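Local atomic coordinates of P-granule scaffold (Caenorhabditis japonica, PDB entry 5W4A), a protein that probably acts as a scaffold of P granules, the germ granules of nematodes, and takes part in mRNA repression there. Residues Gly68-Ser71 against Gly72-Leu75; Gln133-Glu136 against Ala137-Ile140; Ala23-Ala26 against Val27-Glu31; Lys39-Ser42 against Phe43-Tyr46; Val190-Ile193 against Arg194-Leu198. All coordinates share one frame; numbering follows the deposited sequence.

In the fold
All five contacts are local, made along or at an end of a helix. Contact 1 lies at the surface and contacts 2 to 5 are partly buried. Contacts 1, 2 and 4 are helix N-caps with different acceptors: a carboxylate, a hydroxyl and an amide oxygen. Contact 3 is the reverse case, where an asparagine amide donates to a carbonyl of helix 20-28; it touches contact 4, their centres about 10 Å apart. Contact 5 runs within helix 187-201 and mixes aliphatic and charged side chains. Contacts 2 and 5 both reach the second subunit, whereas no other protein chain of the assembly touches contacts 1, 3 and 4.

Contact 1 (Gly68-Ser71 against Gly72-Leu75); sequences GSDS and GTIL
T73 meets D70 and S69 at the start of helix 71-84. Its CB lies 3.5 Å from D70 O, the carbonyl that accepts from I74 N in the first turn. Beyond CB the branches part. OG1, anti to the T73 carbonyl carbon (chi1 -70°), turns back to a water 2.8 Å from T73 OG1, and this water accepts from D70 N. CG2 takes the other direction and packs 3.4 Å from S69 OG, whose hydrogen bond goes to P66 O.

The D70 side chain crosses that of T73 at about a right angle. With chi1 at 66°, CG stands between the backbone N and the carbonyl carbon, which brings OD1 over to T73 N at 3.0 Å. The bond is nearly straight (166°), and OD1 is also hydrogen-bonded to M1 N. If the chain start is charged, it would probably favour an ionised D70.

I74 adds the apolar part: its CG1 lies 4.0 Å from S69 CB. The water joining D70 N to T73 OG1 ties D70 and T73 together a second time, beside the direct bond of an aspartate to the N-H three residues on, which is the classical N-cap at the start of helix 71-84.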
loop_
_atom_site.group_PDB
_atom_site.type_symbol
_atom_site.label_atom_id
_atom_site.label_comp_id
_atom_site.label_asym_id
_atom_site.label_seq_id
_atom_site.Cartn_x
_atom_site.Cartn_y
_atom_site.Cartn_z
ATOM N N GLY C 68 -34.049 7.249 -0.402
ATOM C CA GLY C 68 -34.076 6.113 -1.294
ATOM C C GLY C 68 -32.785 5.335 -1.362
ATOM O O GLY C 68 -32.648 4.463 -2.225
ATOM N N SER C 69 -31.823 5.643 -0.499
ATOM C CA SER C 69 -30.590 4.872 -0.460
ATOM C C SER C 69 -30.908 3.400 -0.268
ATOM O O SER C 69 -31.701 3.038 0.604
ATOM C CB SER C 69 -29.702 5.371 0.679
ATOM O OG SER C 69 -29.189 6.662 0.385
ATOM N N ASP C 70 -30.288 2.557 -1.081
ATOM C CA ASP C 70 -30.449 1.125 -0.901
ATOM C C ASP C 70 -29.391 0.593 0.065
ATOM O O ASP C 70 -28.583 1.338 0.633
ATOM C CB ASP C 70 -30.432 0.383 -2.247
ATOM C CG ASP C 70 -29.097 0.450 -2.980
ATOM O OD1 ASP C 70 -28.051 0.773 -2.386
ATOM O OD2 ASP C 70 -29.089 0.150 -4.196
ATOM N N SER C 71 -29.407 -0.727 0.258
ATOM C CA SER C 71 -28.608 -1.333 1.315
ATOM C C SER C 71 -27.118 -1.162 1.063
ATOM O O SER C 71 -26.357 -0.860 1.995
ATOM C CB SER C 71 -28.971 -2.810 1.448
ATOM O OG SER C 71 -28.576 -3.546 0.312
ATOM N N GLY C 72 -26.674 -1.348 -0.184
ATOM C CA GLY C 72 -25.279 -1.124 -0.498
ATOM C C GLY C 72 -24.845 0.315 -0.295
ATOM O O GLY C 72 -23.735 0.572 0.172
ATOM N N THR C 73 -25.702 1.272 -0.662
ATOM C CA THR C 73 -25.383 2.677 -0.407
ATOM C C THR C 73 -25.243 2.942 1.084
ATOM O O THR C 73 -24.308 3.621 1.520
ATOM C CB THR C 73 -26.463 3.583 -0.998
ATOM O OG1 THR C 73 -26.372 3.535 -2.425
ATOM C CG2 THR C 73 -26.306 5.020 -0.510
ATOM N N ILE C 74 -26.162 2.402 1.875
ATOM C CA ILE C 74 -26.124 2.608 3.320
ATOM C C ILE C 74 -24.845 2.002 3.900
ATOM O O ILE C 74 -24.154 2.634 4.706
ATOM C CB ILE C 74 -27.396 2.029 3.975
ATOM C CG1 ILE C 74 -28.626 2.856 3.565
ATOM C CG2 ILE C 74 -27.297 1.976 5.516
ATOM C CD1 ILE C 74 -29.969 2.125 3.804
ATOM N N LEU C 75 -24.516 0.766 3.519
ATOM C CA LEU C 75 -23.339 0.112 4.100
ATOM C C LEU C 75 -22.044 0.830 3.715
ATOM O O LEU C 75 -21.139 0.982 4.539
ATOM C CB LEU C 75 -23.286 -1.356 3.672
ATOM C CG LEU C 75 -24.327 -2.263 4.349
ATOM C CD1 LEU C 75 -24.396 -3.591 3.624
ATOM C CD2 LEU C 75 -23.995 -2.502 5.834
HETATM O O HOH W 1 -28.997 3.661 -3.405
#

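Contact 2 (Gln133-Glu136 against Ala137-Ile140)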
loop_
_atom_site.group_PDB
_atom_site.type_symbol
_atom_site.label_atom_id
_atom_site.label_comp_id
_atom_site.label_asym_id
_atom_site.label_seq_id
_atom_site.Cartn_x
_atom_site.Cartn_y
_atom_site.Cartn_z
ATOM N N GLN C 133 -4.721 -9.758 0.362
ATOM C CA GLN C 133 -5.555 -10.308 -0.682
ATOM C C GLN C 133 -5.429 -9.446 -1.928
ATOM O O GLN C 133 -4.974 -8.297 -1.881
ATOM C CB GLN C 133 -7.014 -10.395 -0.234
ATOM C CG GLN C 133 -7.247 -11.276 0.952
ATOM C CD GLN C 133 -8.709 -11.344 1.343
ATOM O OE1 GLN C 133 -9.593 -11.413 0.483
ATOM N NE2 GLN C 133 -8.970 -11.338 2.638
ATOM N N LYS C 134 -5.769 -10.040 -3.072
ATOM C CA LYS C 134 -5.549 -9.387 -4.356
ATOM C C LYS C 134 -6.754 -8.599 -4.888
ATOM O O LYS C 134 -6.720 -8.175 -6.053
ATOM C CB LYS C 134 -5.122 -10.427 -5.398
ATOM C CG LYS C 134 -3.922 -11.224 -4.983
ATOM C CD LYS C 134 -2.723 -10.346 -4.984
ATOM C CE LYS C 134 -1.364 -11.122 -4.899
ATOM N NZ LYS C 134 -0.273 -10.143 -4.691
ATOM N N THR C 135 -7.750 -8.304 -4.066
ATOM C CA THR C 135 -8.942 -7.610 -4.516
ATOM C C THR C 135 -9.004 -6.190 -3.970
ATOM O O THR C 135 -8.515 -5.903 -2.871
ATOM C CB THR C 135 -10.198 -8.357 -4.067
ATOM O OG1 THR C 135 -10.280 -8.335 -2.636
ATOM C CG2 THR C 135 -10.182 -9.788 -4.553
ATOM N N GLU C 136 -9.679 -5.318 -4.722
ATOM C CA GLU C 136 -9.923 -3.958 -4.239
ATOM C C GLU C 136 -10.764 -3.985 -2.972
ATOM O O GLU C 136 -10.519 -3.191 -2.050
ATOM C CB GLU C 136 -10.614 -3.125 -5.326
ATOM C CG GLU C 136 -9.656 -2.779 -6.449
ATOM C CD GLU C 136 -10.239 -1.925 -7.556
ATOM O OE1 GLU C 136 -11.464 -1.931 -7.779
ATOM O OE2 GLU C 136 -9.411 -1.244 -8.225
ATOM N N ALA C 137 -11.783 -4.855 -2.922
ATOM C CA ALA C 137 -12.683 -4.896 -1.776
ATOM C C ALA C 137 -11.917 -5.197 -0.490
ATOM O O ALA C 137 -12.158 -4.568 0.546
ATOM C CB ALA C 137 -13.790 -5.938 -1.972
ATOM N N ALA C 138 -10.952 -6.109 -0.543
ATOM C CA ALA C 138 -10.198 -6.450 0.666
ATOM C C ALA C 138 -9.250 -5.333 1.053
ATOM O O ALA C 138 -9.056 -5.059 2.241
ATOM C CB ALA C 138 -9.401 -7.732 0.459
ATOM N N LYS C 139 -8.631 -4.702 0.058
ATOM C CA LYS C 139 -7.704 -3.616 0.325
ATOM C C LYS C 139 -8.424 -2.398 0.899
ATOM O O LYS C 139 -7.890 -1.726 1.782
ATOM C CB LYS C 139 -6.935 -3.279 -0.953
ATOM C CG LYS C 139 -5.982 -4.390 -1.383
ATOM C CD LYS C 139 -5.473 -4.166 -2.804
ATOM C CE LYS C 139 -4.697 -5.388 -3.316
ATOM N NZ LYS C 139 -3.597 -5.794 -2.417
ATOM N N ILE C 140 -9.647 -2.121 0.448
ATOM C CA ILE C 140 -10.418 -1.026 1.049
ATOM C C ILE C 140 -10.714 -1.324 2.517
ATOM O O ILE C 140 -10.582 -0.449 3.381
ATOM C CB ILE C 140 -11.702 -0.773 0.249
ATOM C CG1 ILE C 140 -11.375 -0.240 -1.149
ATOM C CG2 ILE C 140 -12.651 0.192 1.018
ATOM C CD1 ILE C 140 -12.535 -0.337 -2.097
#
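K139 and Q133 are joined by the one bond here that runs from a side chain tip to a loop carbonyl: K139 NZ donates to Q133 O over 2.9 Å. NZ approaches nearly in line with the carbonyl (165°). The lysine chain is extended as far as CE and bends only at its end (chi4 -54°), which swings the ammonium onto Q133 O. NZ is also bonded to K131 O, so two carbonyls where helix 116-131 runs out share one positive group.

The cap and the first backbone bonds form a second group. T135 OG1, placed by chi1 65° between its own N and C, accepts from A138 N at 3.1 Å, so a threonine serves as N-cap. Two backbone bonds continue the turn, K139 N to T135 O at 3.2 Å and I140 N to E136 O at 2.9 Å.

Van der Waals contact centres on the A138 methyl. A138 CB lies 3.6 Å from Q133 CB, and the Q133 chain passes it far enough for OE1 to come within 3.7 Å of A138 CB.

Helix 136-148 thus starts against the end of helix 116-131. E136 makes a salt bridge with R15 of strand 14-16, I140 packs on I8, Y17 and L166, and K134 reaches D167 and D169 of the second subunit.

Contact 3 (Ala23-Ala26 against Val27-Glu31)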
loop_
_atom_site.group_PDB
_atom_site.type_symbol
_atom_site.label_atom_id
_atom_site.label_comp_id
_atom_site.label_asym_id
_atom_site.label_seq_id
_atom_site.Cartn_x
_atom_site.Cartn_y
_atom_site.Cartn_z
ATOM N N ALA C 23 -19.306 12.768 -5.467
ATOM C CA ALA C 23 -18.755 12.803 -6.815
ATOM C C ALA C 23 -19.844 13.105 -7.843
ATOM O O ALA C 23 -19.663 13.944 -8.724
ATOM C CB ALA C 23 -18.078 11.470 -7.111
ATOM N N LEU C 24 -20.961 12.396 -7.761
ATOM C CA LEU C 24 -22.046 12.607 -8.697
ATOM C C LEU C 24 -22.575 14.030 -8.591
ATOM O O LEU C 24 -22.831 14.680 -9.614
ATOM C CB LEU C 24 -23.171 11.608 -8.418
ATOM C CG LEU C 24 -24.419 11.791 -9.302
ATOM C CD1 LEU C 24 -24.079 11.671 -10.802
ATOM C CD2 LEU C 24 -25.470 10.769 -8.925
ATOM N N TYR C 25 -22.752 14.525 -7.362
ATOM C CA TYR C 25 -23.200 15.899 -7.174
ATOM C C TYR C 25 -22.287 16.874 -7.912
ATOM O O TYR C 25 -22.757 17.770 -8.623
ATOM C CB TYR C 25 -23.276 16.254 -5.676
ATOM C CG TYR C 25 -23.801 17.660 -5.492
ATOM C CD1 TYR C 25 -25.153 17.884 -5.347
ATOM C CD2 TYR C 25 -22.954 18.756 -5.552
ATOM C CE1 TYR C 25 -25.650 19.176 -5.227
ATOM C CE2 TYR C 25 -23.438 20.040 -5.450
ATOM C CZ TYR C 25 -24.790 20.238 -5.288
ATOM O OH TYR C 25 -25.254 21.530 -5.197
ATOM N N ALA C 26 -20.975 16.713 -7.753
ATOM C CA ALA C 26 -20.034 17.669 -8.324
ATOM C C ALA C 26 -20.051 17.628 -9.843
ATOM O O ALA C 26 -19.947 18.674 -10.505
ATOM C CB ALA C 26 -18.625 17.381 -7.799
ATOM N N VAL C 27 -20.168 16.425 -10.417
ATOM C CA VAL C 27 -20.221 16.267 -11.867
ATOM C C VAL C 27 -21.474 16.920 -12.451
ATOM O O VAL C 27 -21.438 17.487 -13.559
ATOM C CB VAL C 27 -20.128 14.771 -12.226
ATOM C CG1 VAL C 27 -20.603 14.516 -13.672
ATOM C CG2 VAL C 27 -18.671 14.266 -11.995
ATOM N N ASN C 28 -22.608 16.809 -11.750
ATOM C CA ASN C 28 -23.862 17.390 -12.213
ATOM C C ASN C 28 -23.923 18.901 -11.999
ATOM O O ASN C 28 -24.516 19.607 -12.816
ATOM C CB ASN C 28 -25.049 16.733 -11.503
ATOM C CG ASN C 28 -25.445 15.410 -12.131
ATOM O OD1 ASN C 28 -25.287 15.215 -13.348
ATOM N ND2 ASN C 28 -26.013 14.510 -11.331
ATOM N N ASN C 29 -23.297 19.418 -10.948
ATOM C CA ASN C 29 -23.538 20.786 -10.500
ATOM C C ASN C 29 -22.306 21.674 -10.571
ATOM O O ASN C 29 -22.221 22.645 -9.803
ATOM C CB ASN C 29 -24.076 20.757 -9.073
ATOM C CG ASN C 29 -25.468 20.153 -9.010
ATOM O OD1 ASN C 29 -26.461 20.811 -9.353
ATOM N ND2 ASN C 29 -25.553 18.902 -8.613
ATOM N N ASP C 30 -21.342 21.363 -11.449
ATOM C CA ASP C 30 -20.098 22.127 -11.445
ATOM C C ASP C 30 -20.333 23.601 -11.778
ATOM O O ASP C 30 -19.682 24.469 -11.203
ATOM C CB ASP C 30 -19.029 21.491 -12.378
ATOM C CG ASP C 30 -19.419 21.424 -13.834
ATOM O OD1 ASP C 30 -20.590 21.223 -14.165
ATOM O OD2 ASP C 30 -18.490 21.508 -14.673
ATOM N N GLU C 31 -21.271 23.918 -12.684
ATOM C CA GLU C 31 -21.466 25.332 -13.006
ATOM C C GLU C 31 -22.093 26.072 -11.835
ATOM O O GLU C 31 -21.740 27.225 -11.559
ATOM C CB GLU C 31 -22.310 25.486 -14.277
ATOM C CG GLU C 31 -22.611 26.929 -14.662
ATOM C CD GLU C 31 -21.372 27.789 -14.907
ATOM O OE1 GLU C 31 -20.278 27.250 -15.202
ATOM O OE2 GLU C 31 -21.502 29.028 -14.799
#
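N29 lays its side chain over one face of the Y25 ring. The ring and amide planes are 24° apart, closer to parallel than to edge-on, and ND2 sits 3.3 Å above the ring plane, displaced toward the rim. N29 CB stands over the same ring, 4.1 Å from the Y25 centroid, a CH-pi contact. The ring is there because Y25 CG is anti to its backbone N (chi1 -177°), which sends the side chain forward along the helix.

The amide is turned by a bond as well as by packing. N29 ND2 donates to Y25 O at 3.0 Å, in the carbonyl plane on a lone pair, while N29 N reaches the same oxygen at 2.9 Å nearly in line with the carbonyl. One residue earlier, N28 ND2 rests 3.5 Å from L24 CD1.

Replacing Y25 by an alanine would probably leave the N29 amide without the surface it lies on, and N41 N without the hydroxyl that bonds it.

Y25 O takes both donors from one residue, so the backbone and the side chain of N29 are tied to it together. The amide's N-H is thus directed to oxygen and its flat side to the ring, so one group is held by polar and dispersive forces together.

Contact 4 (Lys39-Ser42 against Phe43-Tyr46); sequences KANS and FAAY
N41 holds the start of helix 42-47 through both of its oxygens. Its side-chain OD1 accepts from A44 N at 3.1 Å, with a nearly straight N-H...O angle of 166°, and the donor lies in the plane of the side-chain carbonyl. Its backbone O accepts from A45 N at 2.9 Å, also in the carbonyl plane. The next bond, Y46 N to S42 O at 3.1 Å, differs in that the donor stands above the carbonyl plane, 37° out of it.

The N41 torsion explains the cap. CG extends anti to the backbone N (chi1 177°), which carries the amide beside the helix start, and there OD1 also comes 3.2 Å from F43 CB. A valine in place of N41 would probably leave the A44 N-H without its acceptor and so weaken the end of the helix. Within the same first turn, A45 CB rests 3.4 Å from N41 O.

Outward of this shell, S42 OG is hydrogen-bonded to D59 OD2, and the A44 methyl packs on Y25 and L22 of helix 20-28. F43, its CG likewise anti to N, sends its ring away from the cap among I60, I63, V174 and I178. Y46 has K177 as a cation-pi partner and also touches I178.

The arrangement is that of an asparagine N-cap, with the capping oxygen three residues before the amide it accepts, at the entry of a short helix set between helices 20-28, 57-64 and 169-179.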
loop_
_atom_site.group_PDB
_atom_site.type_symbol
_atom_site.label_atom_id
_atom_site.label_comp_id
_atom_site.label_asym_id
_atom_site.label_seq_id
_atom_site.Cartn_x
_atom_site.Cartn_y
_atom_site.Cartn_z
ATOM N N LYS C 39 -25.595 28.706 -2.867
ATOM C CA LYS C 39 -26.838 27.978 -3.062
ATOM C C LYS C 39 -26.596 26.521 -3.387
ATOM O O LYS C 39 -27.559 25.748 -3.458
ATOM C CB LYS C 39 -27.675 28.617 -4.179
ATOM C CG LYS C 39 -28.819 29.481 -3.639
ATOM C CD LYS C 39 -28.990 30.748 -4.424
ATOM C CE LYS C 39 -30.428 31.216 -4.375
ATOM N NZ LYS C 39 -30.872 31.479 -2.978
ATOM N N ALA C 40 -25.340 26.146 -3.600
ATOM C CA ALA C 40 -24.986 24.760 -3.821
ATOM C C ALA C 40 -24.848 24.032 -2.491
ATOM O O ALA C 40 -24.841 24.619 -1.408
ATOM C CB ALA C 40 -23.671 24.650 -4.600
ATOM N N ASN C 41 -24.736 22.722 -2.582
ATOM C CA ASN C 41 -24.553 21.918 -1.391
ATOM C C ASN C 41 -23.265 22.308 -0.661
ATOM O O ASN C 41 -22.198 22.442 -1.277
ATOM C CB ASN C 41 -24.511 20.442 -1.773
ATOM C CG ASN C 41 -24.245 19.561 -0.578
ATOM O OD1 ASN C 41 -23.100 19.322 -0.234
ATOM N ND2 ASN C 41 -25.306 19.094 0.078
ATOM N N SER C 42 -23.368 22.494 0.654
ATOM C CA SER C 42 -22.260 23.063 1.414
ATOM C C SER C 42 -21.086 22.101 1.556
ATOM O O SER C 42 -19.946 22.546 1.660
ATOM C CB SER C 42 -22.728 23.488 2.803
ATOM O OG SER C 42 -23.003 22.348 3.603
ATOM N N PHE C 43 -21.341 20.796 1.609
ATOM C CA PHE C 43 -20.256 19.810 1.656
ATOM C C PHE C 43 -19.451 19.847 0.358
ATOM O O PHE C 43 -18.217 19.984 0.380
ATOM C CB PHE C 43 -20.887 18.436 1.950
ATOM C CG PHE C 43 -19.931 17.259 2.070
ATOM C CD1 PHE C 43 -18.557 17.392 2.261
ATOM C CD2 PHE C 43 -20.466 15.977 2.025
ATOM C CE1 PHE C 43 -17.739 16.255 2.354
ATOM C CE2 PHE C 43 -19.663 14.861 2.128
ATOM C CZ PHE C 43 -18.307 14.998 2.303
ATOM N N ALA C 44 -20.141 19.815 -0.788
ATOM C CA ALA C 44 -19.466 19.931 -2.075
ATOM C C ALA C 44 -18.747 21.265 -2.216
ATOM O O ALA C 44 -17.609 21.319 -2.707
ATOM C CB ALA C 44 -20.454 19.734 -3.217
ATOM N N ALA C 45 -19.383 22.361 -1.798
ATOM C CA ALA C 45 -18.749 23.658 -1.978
ATOM C C ALA C 45 -17.445 23.748 -1.206
ATOM O O ALA C 45 -16.464 24.319 -1.697
ATOM C CB ALA C 45 -19.707 24.775 -1.553
ATOM N N TYR C 46 -17.421 23.215 0.015
ATOM C CA TYR C 46 -16.209 23.246 0.815
ATOM C C TYR C 46 -15.125 22.355 0.224
ATOM O O TYR C 46 -13.964 22.761 0.112
ATOM C CB TYR C 46 -16.531 22.816 2.234
ATOM C CG TYR C 46 -15.373 22.898 3.176
ATOM C CD1 TYR C 46 -14.937 24.127 3.625
ATOM C CD2 TYR C 46 -14.736 21.757 3.644
ATOM C CE1 TYR C 46 -13.896 24.235 4.514
ATOM C CE2 TYR C 46 -13.677 21.848 4.529
ATOM C CZ TYR C 46 -13.263 23.098 4.967
ATOM O OH TYR C 46 -12.216 23.244 5.860
#

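Contact 5 (Val190-Ile193 against Arg194-Leu198)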
loop_
_atom_site.group_PDB
_atom_site.type_symbol
_atom_site.label_atom_id
_atom_site.label_comp_id
_atom_site.label_asym_id
_atom_site.label_seq_id
_atom_site.Cartn_x
_atom_site.Cartn_y
_atom_site.Cartn_z
ATOM N N VAL C 190 -0.108 16.346 1.070
ATOM C CA VAL C 190 -1.457 16.741 0.664
ATOM C C VAL C 190 -1.424 17.353 -0.728
ATOM O O VAL C 190 -2.283 17.068 -1.570
ATOM C CB VAL C 190 -2.071 17.706 1.682
ATOM C CG1 VAL C 190 -3.440 18.257 1.185
ATOM C CG2 VAL C 190 -2.245 17.030 3.039
ATOM N N GLU C 191 -0.385 18.152 -1.015
ATOM C CA GLU C 191 -0.273 18.742 -2.348
ATOM C C GLU C 191 -0.138 17.682 -3.439
ATOM O O GLU C 191 -0.736 17.813 -4.508
ATOM C CB GLU C 191 0.892 19.739 -2.396
ATOM C CG GLU C 191 0.986 20.412 -3.740
ATOM C CD GLU C 191 2.133 21.399 -3.847
ATOM O OE1 GLU C 191 3.209 21.153 -3.253
ATOM O OE2 GLU C 191 1.947 22.417 -4.545
ATOM N N VAL C 192 0.626 16.607 -3.193
ATOM C CA VAL C 192 0.729 15.531 -4.165
ATOM C C VAL C 192 -0.635 14.848 -4.378
ATOM O O VAL C 192 -1.033 14.552 -5.515
ATOM C CB VAL C 192 1.810 14.515 -3.739
ATOM C CG1 VAL C 192 1.818 13.332 -4.702
ATOM C CG2 VAL C 192 3.175 15.190 -3.652
ATOM N N ILE C 193 -1.356 14.557 -3.289
ATOM C CA ILE C 193 -2.672 13.935 -3.383
ATOM C C ILE C 193 -3.617 14.824 -4.180
ATOM O O ILE C 193 -4.332 14.349 -5.069
ATOM C CB ILE C 193 -3.243 13.644 -1.986
ATOM C CG1 ILE C 193 -2.368 12.618 -1.270
ATOM C CG2 ILE C 193 -4.685 13.121 -2.073
ATOM C CD1 ILE C 193 -2.764 12.337 0.165
ATOM N N ARG C 194 -3.641 16.104 -3.838
ATOM C CA ARG C 194 -4.460 17.072 -4.574
ATOM C C ARG C 194 -4.108 17.063 -6.051
ATOM O O ARG C 194 -4.991 17.018 -6.918
ATOM C CB ARG C 194 -4.271 18.454 -3.989
ATOM C CG ARG C 194 -5.132 19.552 -4.643
ATOM C CD ARG C 194 -4.805 20.921 -4.052
ATOM N NE ARG C 194 -5.199 21.072 -2.646
ATOM C CZ ARG C 194 -4.366 21.196 -1.598
ATOM N NH1 ARG C 194 -3.039 21.199 -1.746
ATOM N NH2 ARG C 194 -4.871 21.324 -0.373
ATOM N N ASP C 195 -2.814 17.105 -6.364
ATOM C CA ASP C 195 -2.396 17.130 -7.760
ATOM C C ASP C 195 -2.751 15.845 -8.495
ATOM O O ASP C 195 -3.119 15.901 -9.672
ATOM C CB ASP C 195 -0.903 17.432 -7.858
ATOM C CG ASP C 195 -0.589 18.900 -7.596
ATOM O OD1 ASP C 195 -1.525 19.737 -7.606
ATOM O OD2 ASP C 195 0.596 19.232 -7.355
ATOM N N ASN C 196 -2.674 14.675 -7.829
ATOM C CA ASN C 196 -3.138 13.427 -8.435
ATOM C C ASN C 196 -4.617 13.512 -8.818
ATOM O O ASN C 196 -5.016 13.098 -9.909
ATOM C CB ASN C 196 -2.943 12.246 -7.487
ATOM C CG ASN C 196 -1.491 11.863 -7.322
ATOM O OD1 ASN C 196 -0.582 12.348 -8.033
ATOM N ND2 ASN C 196 -1.256 10.972 -6.355
ATOM N N PHE C 197 -5.438 14.041 -7.916
ATOM C CA PHE C 197 -6.858 14.211 -8.215
ATOM C C PHE C 197 -7.066 15.229 -9.337
ATOM O O PHE C 197 -7.812 14.952 -10.297
ATOM C CB PHE C 197 -7.609 14.631 -6.952
ATOM C CG PHE C 197 -9.062 14.909 -7.191
ATOM C CD1 PHE C 197 -9.825 14.032 -7.939
ATOM C CD2 PHE C 197 -9.665 16.007 -6.633
ATOM C CE1 PHE C 197 -11.191 14.286 -8.194
ATOM C CE2 PHE C 197 -11.042 16.245 -6.863
ATOM C CZ PHE C 197 -11.777 15.371 -7.631
ATOM N N LEU C 198 -6.404 16.391 -9.243
ATOM C CA LEU C 198 -6.510 17.405 -10.304
ATOM C C LEU C 198 -6.094 16.841 -11.671
ATOM O O LEU C 198 -6.668 17.220 -12.714
ATOM C CB LEU C 198 -5.677 18.643 -9.940
ATOM C CG LEU C 198 -6.170 19.518 -8.790
ATOM C CD1 LEU C 198 -5.161 20.518 -8.280
ATOM C CD2 LEU C 198 -7.441 20.288 -9.261
HETATM O O HOH W 2 1.514 21.710 -7.090
#
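V190 lies against R194 one turn on, and the two side chains cross obliquely. V190 CG1 comes 3.7 Å from R194 NH2, while V190 O takes R194 N at 2.8 Å. The arginine starts extended and bends at chi3 (-67°), so that the guanidinium folds back over V190 and E191, with V190 O over one of its faces and R194 NH1 3.7 Å from E191 CA. Y173 OH and E182 hold its NE and NH2.

E191 runs side by side with D195, both pointing the same way with their carboxylate planes 40° apart. E191 OE2 and D195 OD2 are 4.5 Å apart, two like charges. A water donates to both, at 2.7 Å to E191 OE2 and at 2.7 Å to D195 OD2. Its two hydrogens are thus spent on the pair, which probably lowers the cost of their closeness.

V192 turns its CG1 to N196 ND2 at a looser 4.2 Å, and its carbonyl accepts from N196 N. N196 ND2 bonds D169 OD2 of its own chain and L132 O of the second subunit. I193 ends the series by accepting from F197 N at 3.1 Å.

Helix 187-201 is therefore covered on several sides: V190 and I193 face F157 of helix 153-160, R194, F197 and L198 lean on helix 206-213, and V192, I193 and N196 meet the second subunit.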